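Local structure of S-adenosylmethionine dependent methyltransferase (Mesorhizobium loti, 3BKW) at residues S113-Y119 with F140-E145; P147-A153 with W167-Y172; V211-C215 with P234-L238. The protein probably acts as an S-adenosylmethionine-dependent methyltransferase, passing a methyl group from that cofactor to an acceptor. One frame throughout, in Å; residues are numbered along the deposited sequence.

Contacts 1 and 3 belong to one mixed sheet, their centres about 11 Å apart: contact 1 joins strands 108-114 and 138-145, contact 3 joins 236-242 to 207-213, and Thr144 O probably accepts a hydrogen bond from Leu237 N (2.8 Å). Contact 2 lies about 18 Å from contact 1 between centres; its helix 147-150 comes next in the chain after strand 138-145, and the selenium (SE) of selenomethionine Met150 lies 4.0 Å from His118 CB. Contacts 2 and 3, centres about 15 Å apart, meet where Ile148 CD1 packs 3.8 Å from Pro234 CD, and both touch the second subunit. A 1,2-ethanediol, probably from crystallisation, lies about 4 Å from the His118 side chain; such molecules often mark pockets.

Contact 1: S113-Y119 with F140-E145; sequences SSLALHY and FVFSTE
Backbone bonds pair Ser113 with the neighbouring strand: its N donates to Val141 O (3.1 Å), in the carbonyl plane, and its O accepts from Ser143 N (2.9 Å) at an N-H...O angle of 160°. Beyond this parallel register Leu115 N reaches Ser143 O from above the carbonyl plane and makes a weak bond to Ser143 OG.

Two waters add polar bridges. One molecule donates to Ser113 OG and Ser143 O and accepts from Leu117 N; Ser113 OG is also hydrogen-bonded to Leu50 O. Another joins Tyr119 OH to Glu145 OE2, while Glu145 OE1 forms a salt bridge with Lys189.

Among apolar contacts, Leu117 CD1 sits over one face of the Phe142 ring, 4.2 Å from its centroid, and touches Phe140 CZ at 3.6 Å. CG of His118 stands between backbone N and carbonyl carbon (chi1 53°), which turns the imidazole toward the strand: Glu145 CG lies over one face, 4.0 Å from the centroid, and Thr144 CA meets its edge. Replacing His118 by alanine would probably leave Glu145 CG without its ring face and open a gap beside Thr144.

Adjacent parallel strands 108-114 and 138-145, linked through helix 123-133, form a beta-alpha-beta crossover of the Rossmann-like methyltransferase fold.

Contact 2: P147-A153 with W167-Y172; sequences PIYMAPA and WPIDRY
Trp167 swings its CG away from the backbone N (chi1 -177°), and the indole reaches the helix 147-150, where NE1 donates to Ile148 O at 3.0 Å. The oxygen lies near the indole plane, whereas the donor stands 49° out of the carbonyl plane. Asp170 instead places CG between N and carbonyl carbon (chi1 69°), carrying its carboxylate to Ala153 N; OD1 accepts through its syn lone pair at 3.0 Å. Water extends this second grip, donating to both Asp170 OD2 and Ala151 O.

Apolar groups fill the space between the two polar anchors. Ile148 divides its branches: CG2 packs on Trp167 CD1 at 3.6 Å and on Ile169 CD1, while CG1 approaches Tyr172 CE1. The Tyr149 and Trp167 rings are almost parallel but slid apart, overlapping little, with CD1 of Tyr149 at 3.8 Å from CZ2 of Trp167. Pro152 CG rests against Pro168 O.

The short helix after strand 138-145 is thus fastened to the end of the two-stranded antiparallel sheet 158-159/165-169. Residues Trp167 to Ile169 also pair antiparallel with a strand of the second subunit, continuing the sheet across the dimer interface.

Tyr172 closes the opposite end from Trp167: CE1 lies 3.6 Å from Pro147 CB, the Ile148 N meets the ring edge, and Ala151 CB approaches CD1. Its hydroxyl is hydrogen-bonded to Glu213 of the second subunit.

Contact 3: V211-C215 with P234-L238; sequences VEEFC and PMFLL
Glu212 and Leu238 form an antiparallel hydrogen-bonded pair, N to O at 2.8 Å in both directions, on short strand axes (211-213 and 236-238) that approach to 4.8 Å with 163° between their N-to-C directions, hence nearly antiparallel, and two residues on, past the non-hydrogen-bonded pair Glu213/Leu237, Phe214 N donates to Phe236 O at 3.1 Å, tilted 30° from the carbonyl plane.

On the face bearing Glu213 and Leu237, Leu237 CD1 makes the apolar contacts. It touches Val211 CG1 at 3.9 Å and Glu213 CG at 4.1 Å; the leucine CG stands opposite its backbone N, and chi2 of 65° turns CD1 back toward the partner strand. The carboxylate of Glu213 has its partners elsewhere: OE1 is hydrogen-bonded to His146 NE2 and to Tyr172 OH of the second subunit, OE2 to Gly195 N of that subunit.

On the face bearing Glu212 and Leu238, Leu238 CB lies 3.5 Å from the backbone O of Glu212, and its CD1 approaches Phe214 CB. The Phe214 and Phe236 side chains lie side by side, pointing the same way; CD2 of Phe214 meets the edge of the Phe236 ring at its CD2, 4.1 Å away. Where the pairing ends, a water donates to Phe214 O and accepts from Phe236 N, bridging the backbones.

Strand 236-242 lies between 138-145 and 207-213, the last being outermost within the chain, while helix 32-38 covers the Glu212 and Leu238 face through Ala34 and Met38.

Contact 1: S113-Y119 with F140-E145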
loop_
_atom_site.group_PDB
_atom_site.type_symbol
_atom_site.label_atom_id
_atom_site.label_comp_id
_atom_site.label_asym_id
_atom_site.label_seq_id
_atom_site.Cartn_x
_atom_site.Cartn_y
_atom_site.Cartn_z
ATOM N N SER A 113 -12.967 8.580 -9.213
ATOM C CA SER A 113 -12.786 7.753 -10.398
ATOM C C SER A 113 -12.930 6.274 -10.094
ATOM O O SER A 113 -12.214 5.746 -9.256
ATOM C CB SER A 113 -11.425 8.009 -11.016
ATOM O OG SER A 113 -11.296 7.289 -12.238
ATOM N N SER A 114 -13.861 5.617 -10.776
ATOM C CA SER A 114 -14.067 4.183 -10.646
ATOM C C SER A 114 -13.495 3.422 -11.839
ATOM O O SER A 114 -13.980 3.564 -12.969
ATOM C CB SER A 114 -15.555 3.867 -10.518
ATOM O OG SER A 114 -15.779 2.463 -10.583
ATOM N N LEU A 115 -12.450 2.647 -11.571
ATOM C CA LEU A 115 -11.913 1.683 -12.534
ATOM C C LEU A 115 -11.568 2.252 -13.902
ATOM O O LEU A 115 -11.908 1.679 -14.947
ATOM C CB LEU A 115 -12.897 0.509 -12.631
ATOM C CG LEU A 115 -13.259 -0.184 -11.313
ATOM C CD1 LEU A 115 -14.256 -1.332 -11.564
ATOM C CD2 LEU A 115 -12.012 -0.667 -10.579
ATOM N N ALA A 116 -10.898 3.394 -13.878
ATOM C CA ALA A 116 -10.447 4.092 -15.090
ATOM C C ALA A 116 -8.939 4.307 -15.158
ATOM O O ALA A 116 -8.367 4.253 -16.229
ATOM C CB ALA A 116 -11.145 5.463 -15.204
ATOM N N LEU A 117 -8.301 4.584 -14.017
ATOM C CA LEU A 117 -6.907 4.978 -14.002
ATOM C C LEU A 117 -5.922 3.897 -14.366
ATOM O O LEU A 117 -4.840 4.226 -14.838
ATOM C CB LEU A 117 -6.517 5.661 -12.699
ATOM C CG LEU A 117 -7.281 6.940 -12.318
ATOM C CD1 LEU A 117 -6.426 7.647 -11.249
ATOM C CD2 LEU A 117 -7.602 7.875 -13.443
ATOM N N HIS A 118 -6.321 2.623 -14.253
ATOM C CA HIS A 118 -5.465 1.529 -14.728
ATOM C C HIS A 118 -5.289 1.501 -16.250
ATOM O O HIS A 118 -4.448 0.763 -16.742
ATOM C CB HIS A 118 -5.825 0.157 -14.166
ATOM C CG HIS A 118 -7.252 -0.223 -14.344
ATOM N ND1 HIS A 118 -8.185 -0.054 -13.355
ATOM C CD2 HIS A 118 -7.914 -0.753 -15.393
ATOM C CE1 HIS A 118 -9.360 -0.485 -13.773
ATOM N NE2 HIS A 118 -9.230 -0.893 -15.016
ATOM N N TYR A 119 -6.090 2.281 -16.989
ATOM C CA TYR A 119 -5.932 2.426 -18.447
ATOM C C TYR A 119 -5.114 3.654 -18.885
ATOM O O TYR A 119 -4.880 3.843 -20.075
ATOM C CB TYR A 119 -7.306 2.446 -19.125
ATOM C CG TYR A 119 -8.147 1.224 -18.798
ATOM C CD1 TYR A 119 -7.664 -0.071 -19.051
ATOM C CD2 TYR A 119 -9.422 1.350 -18.236
ATOM C CE1 TYR A 119 -8.428 -1.217 -18.749
ATOM C CE2 TYR A 119 -10.201 0.196 -17.944
ATOM C CZ TYR A 119 -9.683 -1.079 -18.207
ATOM O OH TYR A 119 -10.396 -2.242 -17.909
ATOM N N PHE A 140 -9.135 13.114 -3.507
ATOM C CA PHE A 140 -9.135 12.302 -4.716
ATOM C C PHE A 140 -9.344 10.874 -4.225
ATOM O O PHE A 140 -8.508 10.370 -3.480
ATOM C CB PHE A 140 -7.827 12.486 -5.470
ATOM C CG PHE A 140 -7.719 11.717 -6.768
ATOM C CD1 PHE A 140 -8.833 11.324 -7.533
ATOM C CD2 PHE A 140 -6.449 11.490 -7.302
ATOM C CE1 PHE A 140 -8.685 10.656 -8.754
ATOM C CE2 PHE A 140 -6.312 10.846 -8.516
ATOM C CZ PHE A 140 -7.415 10.431 -9.240
ATOM N N VAL A 141 -10.462 10.268 -4.609
ATOM C CA VAL A 141 -10.832 8.931 -4.175
ATOM C C VAL A 141 -11.060 8.105 -5.429
ATOM O O VAL A 141 -11.868 8.469 -6.294
ATOM C CB VAL A 141 -12.091 8.975 -3.304
ATOM C CG1 VAL A 141 -12.522 7.561 -2.882
ATOM C CG2 VAL A 141 -11.860 9.840 -2.071
ATOM N N PHE A 142 -10.317 7.009 -5.569
ATOM C CA PHE A 142 -10.418 6.206 -6.758
ATOM C C PHE A 142 -10.167 4.724 -6.555
ATOM O O PHE A 142 -9.489 4.320 -5.599
ATOM C CB PHE A 142 -9.468 6.770 -7.834
ATOM C CG PHE A 142 -7.984 6.651 -7.508
ATOM C CD1 PHE A 142 -7.258 5.545 -7.956
ATOM C CD2 PHE A 142 -7.303 7.640 -6.770
ATOM C CE1 PHE A 142 -5.876 5.417 -7.698
ATOM C CE2 PHE A 142 -5.906 7.520 -6.501
ATOM C CZ PHE A 142 -5.206 6.391 -6.967
ATOM N N SER A 143 -10.715 3.938 -7.487
ATOM C CA SER A 143 -10.506 2.504 -7.526
ATOM C C SER A 143 -9.807 2.138 -8.812
ATOM O O SER A 143 -10.030 2.757 -9.862
ATOM C CB SER A 143 -11.815 1.748 -7.419
ATOM O OG SER A 143 -12.684 2.082 -8.484
ATOM N N THR A 144 -8.936 1.144 -8.708
ATOM C CA THR A 144 -8.249 0.557 -9.849
ATOM C C THR A 144 -8.143 -0.948 -9.630
ATOM O O THR A 144 -8.314 -1.437 -8.525
ATOM C CB THR A 144 -6.797 1.137 -10.045
ATOM O OG1 THR A 144 -6.059 1.046 -8.807
ATOM C CG2 THR A 144 -6.831 2.609 -10.498
ATOM N N GLU A 145 -7.852 -1.681 -10.692
ATOM C CA GLU A 145 -7.506 -3.083 -10.559
ATOM C C GLU A 145 -6.240 -3.166 -9.721
ATOM O O GLU A 145 -5.312 -2.374 -9.874
ATOM C CB GLU A 145 -7.257 -3.755 -11.905
ATOM C CG GLU A 145 -8.538 -4.072 -12.640
ATOM C CD GLU A 145 -8.361 -4.744 -13.972
ATOM O OE1 GLU A 145 -7.280 -5.280 -14.246
ATOM O OE2 GLU A 145 -9.331 -4.718 -14.737
HETATM O O HOH W 1 -9.897 4.931 -11.561
HETATM O O HOH W 2 -15.219 1.161 -8.271
HETATM O O HOH W 3 -9.010 -4.510 -17.422
#

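Contact 2: P147-A153 with W167-Y172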
loop_
_atom_site.group_PDB
_atom_site.type_symbol
_atom_site.label_atom_id
_atom_site.label_comp_id
_atom_site.label_asym_id
_atom_site.label_seq_id
_atom_site.Cartn_x
_atom_site.Cartn_y
_atom_site.Cartn_z
ATOM N N PRO A 147 -2.678 -4.521 -8.304
ATOM C CA PRO A 147 -1.556 -5.170 -8.998
ATOM C C PRO A 147 -1.458 -6.714 -8.869
ATOM O O PRO A 147 -0.934 -7.370 -9.763
ATOM C CB PRO A 147 -0.324 -4.418 -8.441
ATOM C CG PRO A 147 -0.782 -3.817 -7.188
ATOM C CD PRO A 147 -2.212 -3.474 -7.376
ATOM N N ILE A 148 -1.962 -7.305 -7.781
ATOM C CA ILE A 148 -2.025 -8.773 -7.667
ATOM C C ILE A 148 -2.872 -9.349 -8.810
ATOM O O ILE A 148 -2.524 -10.359 -9.396
ATOM C CB ILE A 148 -2.597 -9.225 -6.315
ATOM C CG1 ILE A 148 -1.537 -9.021 -5.233
ATOM C CG2 ILE A 148 -3.037 -10.721 -6.374
ATOM C CD1 ILE A 148 -2.039 -9.195 -3.833
ATOM N N TYR A 149 -3.987 -8.684 -9.104
ATOM C CA TYR A 149 -4.877 -9.069 -10.174
ATOM C C TYR A 149 -4.278 -8.791 -11.561
ATOM O O TYR A 149 -4.440 -9.614 -12.479
ATOM C CB TYR A 149 -6.226 -8.358 -9.988
ATOM C CG TYR A 149 -7.276 -8.751 -10.989
ATOM C CD1 TYR A 149 -8.041 -9.907 -10.822
ATOM C CD2 TYR A 149 -7.522 -7.953 -12.106
ATOM C CE1 TYR A 149 -9.021 -10.271 -11.768
ATOM C CE2 TYR A 149 -8.480 -8.310 -13.059
ATOM C CZ TYR A 149 -9.243 -9.461 -12.872
ATOM O OH TYR A 149 -10.185 -9.819 -13.816
HETATM N N MSE A 150 -3.607 -7.657 -11.729
HETATM C CA MSE A 150 -3.025 -7.270 -13.028
HETATM C C MSE A 150 -1.702 -7.931 -13.400
HETATM O O MSE A 150 -1.387 -8.055 -14.578
HETATM C CB MSE A 150 -2.783 -5.758 -13.075
HETATM C CG MSE A 150 -4.031 -4.921 -12.983
HETATM SE SE MSE A 150 -3.613 -3.050 -13.338
HETATM C CE MSE A 150 -2.447 -2.683 -11.759
ATOM N N ALA A 151 -0.903 -8.297 -12.400
ATOM C CA ALA A 151 0.448 -8.838 -12.630
ATOM C C ALA A 151 0.613 -10.036 -13.568
ATOM O O ALA A 151 1.460 -9.995 -14.453
ATOM C CB ALA A 151 1.114 -9.188 -11.288
ATOM N N PRO A 152 -0.176 -11.106 -13.368
ATOM C CA PRO A 152 0.148 -12.349 -14.083
ATOM C C PRO A 152 0.063 -12.341 -15.613
ATOM O O PRO A 152 -0.815 -11.694 -16.185
ATOM C CB PRO A 152 -0.830 -13.371 -13.480
ATOM C CG PRO A 152 -1.356 -12.747 -12.246
ATOM C CD PRO A 152 -1.352 -11.278 -12.495
ATOM N N ALA A 153 0.988 -13.054 -16.251
ATOM C CA ALA A 153 0.974 -13.202 -17.711
ATOM C C ALA A 153 -0.251 -14.009 -18.158
ATOM O O ALA A 153 -0.802 -13.755 -19.235
ATOM C CB ALA A 153 2.240 -13.867 -18.163
ATOM N N TRP A 167 -4.220 -18.194 -6.492
ATOM C CA TRP A 167 -4.044 -17.173 -7.521
ATOM C C TRP A 167 -2.551 -17.022 -7.785
ATOM O O TRP A 167 -1.847 -16.312 -7.026
ATOM C CB TRP A 167 -4.665 -15.843 -7.078
ATOM C CG TRP A 167 -4.583 -14.758 -8.122
ATOM C CD1 TRP A 167 -3.635 -13.794 -8.224
ATOM C CD2 TRP A 167 -5.477 -14.556 -9.228
ATOM N NE1 TRP A 167 -3.903 -12.987 -9.287
ATOM C CE2 TRP A 167 -5.017 -13.428 -9.936
ATOM C CE3 TRP A 167 -6.652 -15.196 -9.660
ATOM C CZ2 TRP A 167 -5.671 -12.921 -11.079
ATOM C CZ3 TRP A 167 -7.315 -14.704 -10.821
ATOM C CH2 TRP A 167 -6.810 -13.575 -11.516
ATOM N N PRO A 168 -2.032 -17.713 -8.819
ATOM C CA PRO A 168 -0.611 -17.601 -9.160
ATOM C C PRO A 168 -0.195 -16.223 -9.662
ATOM O O PRO A 168 -0.835 -15.671 -10.559
ATOM C CB PRO A 168 -0.422 -18.669 -10.241
ATOM C CG PRO A 168 -1.511 -19.608 -10.039
ATOM C CD PRO A 168 -2.671 -18.751 -9.657
ATOM N N ILE A 169 0.873 -15.697 -9.074
ATOM C CA ILE A 169 1.426 -14.401 -9.407
ATOM C C ILE A 169 2.774 -14.597 -10.096
ATOM O O ILE A 169 3.558 -15.445 -9.689
ATOM C CB ILE A 169 1.621 -13.550 -8.096
ATOM C CG1 ILE A 169 0.249 -13.168 -7.493
ATOM C CG2 ILE A 169 2.391 -12.275 -8.363
ATOM C CD1 ILE A 169 0.320 -12.573 -6.043
ATOM N N ASP A 170 3.001 -13.853 -11.174
ATOM C CA ASP A 170 4.331 -13.710 -11.780
ATOM C C ASP A 170 4.508 -12.244 -12.191
ATOM O O ASP A 170 3.520 -11.493 -12.331
ATOM C CB ASP A 170 4.563 -14.639 -12.979
ATOM C CG ASP A 170 3.728 -14.246 -14.181
ATOM O OD1 ASP A 170 2.539 -14.559 -14.188
ATOM O OD2 ASP A 170 4.273 -13.618 -15.113
ATOM N N ARG A 171 5.774 -11.847 -12.338
ATOM C CA ARG A 171 6.180 -10.504 -12.769
ATOM C C ARG A 171 5.506 -9.337 -12.020
ATOM O O ARG A 171 5.285 -8.271 -12.580
ATOM C CB ARG A 171 5.990 -10.397 -14.294
ATOM C CG ARG A 171 6.849 -11.420 -15.067
ATOM C CD ARG A 171 6.684 -11.387 -16.581
ATOM N NE ARG A 171 7.191 -10.164 -17.222
ATOM C CZ ARG A 171 6.476 -9.197 -17.826
ATOM N NH1 ARG A 171 5.143 -9.235 -17.947
ATOM N NH2 ARG A 171 7.129 -8.159 -18.357
ATOM N N TYR A 172 5.195 -9.533 -10.740
ATOM C CA TYR A 172 4.576 -8.464 -9.949
ATOM C C TYR A 172 5.411 -7.195 -9.915
ATOM O O TYR A 172 4.853 -6.086 -9.928
ATOM C CB TYR A 172 4.300 -8.940 -8.531
ATOM C CG TYR A 172 3.570 -7.946 -7.641
ATOM C CD1 TYR A 172 2.170 -7.923 -7.580
ATOM C CD2 TYR A 172 4.284 -7.061 -6.832
ATOM C CE1 TYR A 172 1.504 -7.035 -6.728
ATOM C CE2 TYR A 172 3.636 -6.171 -5.975
ATOM C CZ TYR A 172 2.240 -6.159 -5.925
ATOM O OH TYR A 172 1.591 -5.278 -5.088
HETATM O O HOH W 4 3.172 -11.246 -16.145
#

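Contact 3: V211-C215 with P234-L238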
loop_
_atom_site.group_PDB
_atom_site.type_symbol
_atom_site.label_atom_id
_atom_site.label_comp_id
_atom_site.label_asym_id
_atom_site.label_seq_id
_atom_site.Cartn_x
_atom_site.Cartn_y
_atom_site.Cartn_z
ATOM N N VAL A 211 -5.967 3.525 2.331
ATOM C CA VAL A 211 -5.637 2.547 1.304
ATOM C C VAL A 211 -6.353 1.238 1.663
ATOM O O VAL A 211 -6.190 0.732 2.767
ATOM C CB VAL A 211 -4.116 2.312 1.214
ATOM C CG1 VAL A 211 -3.783 1.265 0.129
ATOM C CG2 VAL A 211 -3.380 3.611 0.930
ATOM N N GLU A 212 -7.116 0.696 0.729
ATOM C CA GLU A 212 -7.862 -0.520 0.996
ATOM C C GLU A 212 -7.755 -1.472 -0.173
ATOM O O GLU A 212 -7.998 -1.100 -1.326
ATOM C CB GLU A 212 -9.290 -0.128 1.302
ATOM C CG GLU A 212 -10.153 -1.197 1.860
ATOM C CD GLU A 212 -11.431 -0.641 2.479
ATOM O OE1 GLU A 212 -11.392 0.376 3.227
ATOM O OE2 GLU A 212 -12.483 -1.253 2.260
ATOM N N GLU A 213 -7.326 -2.696 0.137
ATOM C CA GLU A 213 -7.265 -3.781 -0.848
ATOM C C GLU A 213 -8.590 -4.443 -0.568
ATOM O O GLU A 213 -8.766 -5.100 0.468
ATOM C CB GLU A 213 -6.032 -4.640 -0.618
ATOM C CG GLU A 213 -4.783 -3.777 -0.627
ATOM C CD GLU A 213 -3.553 -4.511 -0.217
ATOM O OE1 GLU A 213 -3.014 -5.267 -1.037
ATOM O OE2 GLU A 213 -3.093 -4.297 0.912
ATOM N N PHE A 214 -9.533 -4.237 -1.494
ATOM C CA PHE A 214 -10.929 -4.560 -1.263
ATOM C C PHE A 214 -11.145 -5.996 -0.841
ATOM O O PHE A 214 -10.529 -6.900 -1.384
ATOM C CB PHE A 214 -11.843 -4.152 -2.437
ATOM C CG PHE A 214 -13.242 -4.727 -2.337
ATOM C CD1 PHE A 214 -14.095 -4.277 -1.346
ATOM C CD2 PHE A 214 -13.671 -5.737 -3.192
ATOM C CE1 PHE A 214 -15.385 -4.815 -1.209
ATOM C CE2 PHE A 214 -14.969 -6.278 -3.065
ATOM C CZ PHE A 214 -15.813 -5.811 -2.070
ATOM N N CYS A 215 -11.972 -6.154 0.190
ATOM C CA CYS A 215 -12.400 -7.444 0.690
ATOM C C CYS A 215 -13.893 -7.358 0.973
ATOM O O CYS A 215 -14.326 -6.500 1.772
ATOM C CB CYS A 215 -11.661 -7.799 1.974
ATOM S SG CYS A 215 -12.140 -9.421 2.605
ATOM N N PRO A 234 -7.173 -9.913 -3.912
ATOM C CA PRO A 234 -7.940 -8.714 -4.198
ATOM C C PRO A 234 -8.013 -8.397 -5.687
ATOM O O PRO A 234 -6.995 -8.465 -6.385
ATOM C CB PRO A 234 -7.154 -7.624 -3.473
ATOM C CG PRO A 234 -5.759 -8.071 -3.511
ATOM C CD PRO A 234 -5.801 -9.583 -3.485
HETATM N N MSE A 235 -9.205 -8.058 -6.166
HETATM C CA MSE A 235 -9.375 -7.585 -7.527
HETATM C C MSE A 235 -9.081 -6.086 -7.616
HETATM O O MSE A 235 -8.624 -5.617 -8.670
HETATM C CB MSE A 235 -10.788 -7.830 -8.040
HETATM C CG MSE A 235 -10.955 -7.531 -9.501
HETATM SE SE MSE A 235 -12.654 -8.152 -10.158
HETATM C CE MSE A 235 -12.414 -10.025 -9.847
ATOM N N PHE A 236 -9.362 -5.346 -6.534
ATOM C CA PHE A 236 -9.280 -3.883 -6.556
ATOM C C PHE A 236 -8.454 -3.257 -5.465
ATOM O O PHE A 236 -8.372 -3.773 -4.353
ATOM C CB PHE A 236 -10.691 -3.279 -6.451
ATOM C CG PHE A 236 -11.667 -3.822 -7.447
ATOM C CD1 PHE A 236 -11.428 -3.629 -8.799
ATOM C CD2 PHE A 236 -12.825 -4.480 -7.042
ATOM C CE1 PHE A 236 -12.330 -4.113 -9.759
ATOM C CE2 PHE A 236 -13.728 -4.965 -7.991
ATOM C CZ PHE A 236 -13.466 -4.782 -9.350
ATOM N N LEU A 237 -7.837 -2.135 -5.824
ATOM C CA LEU A 237 -7.134 -1.245 -4.912
ATOM C C LEU A 237 -7.980 0.027 -4.821
ATOM O O LEU A 237 -8.318 0.614 -5.863
ATOM C CB LEU A 237 -5.737 -0.897 -5.431
ATOM C CG LEU A 237 -4.899 0.036 -4.540
ATOM C CD1 LEU A 237 -4.553 -0.645 -3.189
ATOM C CD2 LEU A 237 -3.622 0.520 -5.244
ATOM N N LEU A 238 -8.299 0.433 -3.600
ATOM C CA LEU A 238 -9.083 1.638 -3.321
ATOM C C LEU A 238 -8.162 2.619 -2.596
ATOM O O LEU A 238 -7.524 2.252 -1.592
ATOM C CB LEU A 238 -10.300 1.307 -2.473
ATOM C CG LEU A 238 -11.128 0.091 -2.890
ATOM C CD1 LEU A 238 -12.330 -0.063 -1.919
ATOM C CD2 LEU A 238 -11.628 0.120 -4.308
HETATM O O HOH W 5 -10.555 -6.489 -3.983
#